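Local structure of positive phenol-degradative gene regulator (Ralstonia sp. E2, 5FRW) at residues 110-115 with 126-131. The protein probably activates transcription of phenol-degradation genes as a sigma-54-dependent, ATP- and DNA-binding regulator, of which this chain is the phenol- and zinc-binding sensory part. Residues are numbered along the deposited sequence; the frame is centred on the assembly and turned at random.
With IPH (phenol), chain C.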
loop_
_atom_site.group_PDB
_atom_site.type_symbol
_atom_site.label_atom_id
_atom_site.label_comp_id
_atom_site.label_asym_id
_atom_site.label_seq_id
_atom_site.Cartn_x
_atom_site.Cartn_y
_atom_site.Cartn_z
ATOM N N VAL A 110 8.962 4.564 14.968
ATOM C CA VAL A 110 8.750 5.876 15.569
ATOM C C VAL A 110 9.125 5.899 17.039
ATOM O O VAL A 110 8.722 5.027 17.805
ATOM C CB VAL A 110 7.278 6.344 15.432
ATOM C CG1 VAL A 110 7.172 7.841 15.707
ATOM C CG2 VAL A 110 6.750 6.050 14.042
ATOM N N THR A 111 9.901 6.908 17.422
ATOM C CA THR A 111 10.235 7.153 18.825
ATOM C C THR A 111 9.865 8.562 19.239
ATOM O O THR A 111 10.446 9.519 18.745
ATOM C CB THR A 111 11.733 6.967 19.100
ATOM O OG1 THR A 111 12.149 5.670 18.652
ATOM C CG2 THR A 111 12.023 7.130 20.589
ATOM N N PRO A 112 8.898 8.701 20.147
ATOM C CA PRO A 112 8.584 10.052 20.606
ATOM C C PRO A 112 9.793 10.663 21.305
ATOM O O PRO A 112 10.365 10.019 22.182
ATOM C CB PRO A 112 7.432 9.835 21.587
ATOM C CG PRO A 112 6.861 8.509 21.218
ATOM C CD PRO A 112 8.025 7.691 20.764
ATOM N N LEU A 113 10.192 11.866 20.919
ATOM C CA LEU A 113 11.329 12.519 21.568
ATOM C C LEU A 113 10.869 13.357 22.766
ATOM O O LEU A 113 11.306 13.136 23.888
ATOM C CB LEU A 113 12.089 13.368 20.560
ATOM C CG LEU A 113 12.917 12.504 19.618
ATOM C CD1 LEU A 113 13.400 13.308 18.409
ATOM C CD2 LEU A 113 14.072 11.887 20.390
ATOM N N THR A 114 9.985 14.314 22.535
ATOM C CA THR A 114 9.210 14.852 23.644
ATOM C C THR A 114 7.857 15.341 23.150
ATOM O O THR A 114 7.727 15.883 22.051
ATOM C CB THR A 114 9.938 15.995 24.398
ATOM O OG1 THR A 114 9.247 16.258 25.631
ATOM C CG2 THR A 114 9.988 17.271 23.571
ATOM N N VAL A 115 6.842 15.113 23.963
ATOM C CA VAL A 115 5.490 15.429 23.573
ATOM C C VAL A 115 4.769 16.169 24.677
ATOM O O VAL A 115 4.624 15.676 25.797
ATOM C CB VAL A 115 4.681 14.163 23.224
ATOM C CG1 VAL A 115 3.230 14.536 22.905
ATOM C CG2 VAL A 115 5.329 13.394 22.069
ATOM N N GLY A 126 4.915 18.348 19.521
ATOM C CA GLY A 126 5.507 17.024 19.427
ATOM C C GLY A 126 6.720 16.882 18.518
ATOM O O GLY A 126 6.708 17.302 17.364
ATOM N N GLU A 127 7.777 16.278 19.039
ATOM C CA GLU A 127 8.924 15.924 18.210
ATOM C C GLU A 127 9.210 14.426 18.321
ATOM O O GLU A 127 9.182 13.845 19.408
ATOM C CB GLU A 127 10.162 16.759 18.587
ATOM C CG GLU A 127 10.176 17.276 20.025
ATOM C CD GLU A 127 11.219 18.389 20.289
ATOM O OE1 GLU A 127 11.250 19.408 19.554
ATOM O OE2 GLU A 127 12.018 18.231 21.243
ATOM N N PHE A 128 9.457 13.802 17.180
ATOM C CA PHE A 128 9.605 12.352 17.100
ATOM C C PHE A 128 10.818 12.033 16.259
ATOM O O PHE A 128 11.134 12.773 15.331
ATOM C CB PHE A 128 8.365 11.687 16.473
ATOM C CG PHE A 128 7.068 12.056 17.138
ATOM C CD1 PHE A 128 6.449 13.260 16.864
ATOM C CD2 PHE A 128 6.465 11.188 18.032
ATOM C CE1 PHE A 128 5.245 13.602 17.483
ATOM C CE2 PHE A 128 5.269 11.521 18.656
ATOM C CZ PHE A 128 4.662 12.726 18.382
ATOM N N LEU A 129 11.472 10.922 16.575
ATOM C CA LEU A 129 12.512 10.345 15.737
ATOM C C LEU A 129 11.880 9.291 14.821
ATOM O O LEU A 129 11.025 8.514 15.255
ATOM C CB LEU A 129 13.611 9.741 16.620
ATOM C CG LEU A 129 14.493 8.584 16.136
ATOM C CD1 LEU A 129 15.547 9.063 15.165
ATOM C CD2 LEU A 129 15.168 7.880 17.310
ATOM N N TRP A 130 12.276 9.305 13.552
ATOM C CA TRP A 130 11.860 8.312 12.577
ATOM C C TRP A 130 13.054 7.492 12.114
ATOM O O TRP A 130 13.948 8.023 11.456
ATOM C CB TRP A 130 11.229 8.964 11.361
ATOM C CG TRP A 130 9.763 9.286 11.490
ATOM C CD1 TRP A 130 8.907 8.886 12.478
ATOM C CD2 TRP A 130 8.988 10.078 10.583
ATOM N NE1 TRP A 130 7.645 9.374 12.233
ATOM C CE2 TRP A 130 7.671 10.108 11.073
ATOM C CE3 TRP A 130 9.282 10.761 9.398
ATOM C CZ2 TRP A 130 6.647 10.794 10.417
ATOM C CZ3 TRP A 130 8.254 11.451 8.754
ATOM C CH2 TRP A 130 6.959 11.449 9.262
ATOM N N GLU A 131 13.050 6.198 12.419
ATOM C CA GLU A 131 14.123 5.310 11.978
ATOM C C GLU A 131 13.590 4.360 10.915
ATOM O O GLU A 131 12.448 3.895 11.002
ATOM C CB GLU A 131 14.709 4.534 13.162
ATOM C CG GLU A 131 15.381 5.426 14.192
ATOM C CD GLU A 131 15.755 4.695 15.469
ATOM O OE1 GLU A 131 14.847 4.395 16.285
ATOM O OE2 GLU A 131 16.965 4.434 15.660
HETATM C C1 IPH C . 3.923 9.360 13.804
HETATM C C2 IPH C . 4.384 10.421 14.583
HETATM C C3 IPH C . 3.487 11.175 15.321
HETATM C C4 IPH C . 2.137 10.861 15.275
HETATM C C5 IPH C . 1.675 9.804 14.503
HETATM C C6 IPH C . 2.571 9.050 13.759
HETATM O O1 IPH C . 4.830 8.598 13.049
HETATM O O HOH W 1 12.702 5.680 16.192
#
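Thr111 and Leu129 exchange paired backbone hydrogen bonds, Thr111 N to Leu129 O at 2.9 Å and Leu129 N to Thr111 O at 2.8 Å, both nearly straight. Glu127 N donates to Thr114 O, while Glu127 O is gripped twice: by Leu113 N at 2.7 Å and, in a longer, more bent bond, by Thr114 N at 3.3 Å. Leu113 and Thr114 thus share one partner, a classic beta bulge in this antiparallel hairpin, whose first strand edges the probable sensory domain's four-stranded sheet and whose second pairs on with strand 185-191.

Apolar contacts and the ligand occupy the face carrying Val110, Pro112, Val115, Phe128 and Trp130. Phenol C3 sits over the centre of the Phe128 ring, 3.5 Å above its plane, while Val115 CG2 and Pro112 CA come to that ring obliquely. Trp130 NE1 donates to phenol O1 (3.0 Å, N-H...O angle 151°), and His102 ND1 is also hydrogen-bonded to phenol. Val110 CG1, anti to its N (chi1 -164°), lies in the indole plane, 3.8 Å from Trp130 CD1. Trp130 also touches the zinc ligands Cys151 and Cys185, so pocket and metal site adjoin.

On the opposite face, a water near Thr111 OG1 and Glu131 OE1 makes a doubtful bridge.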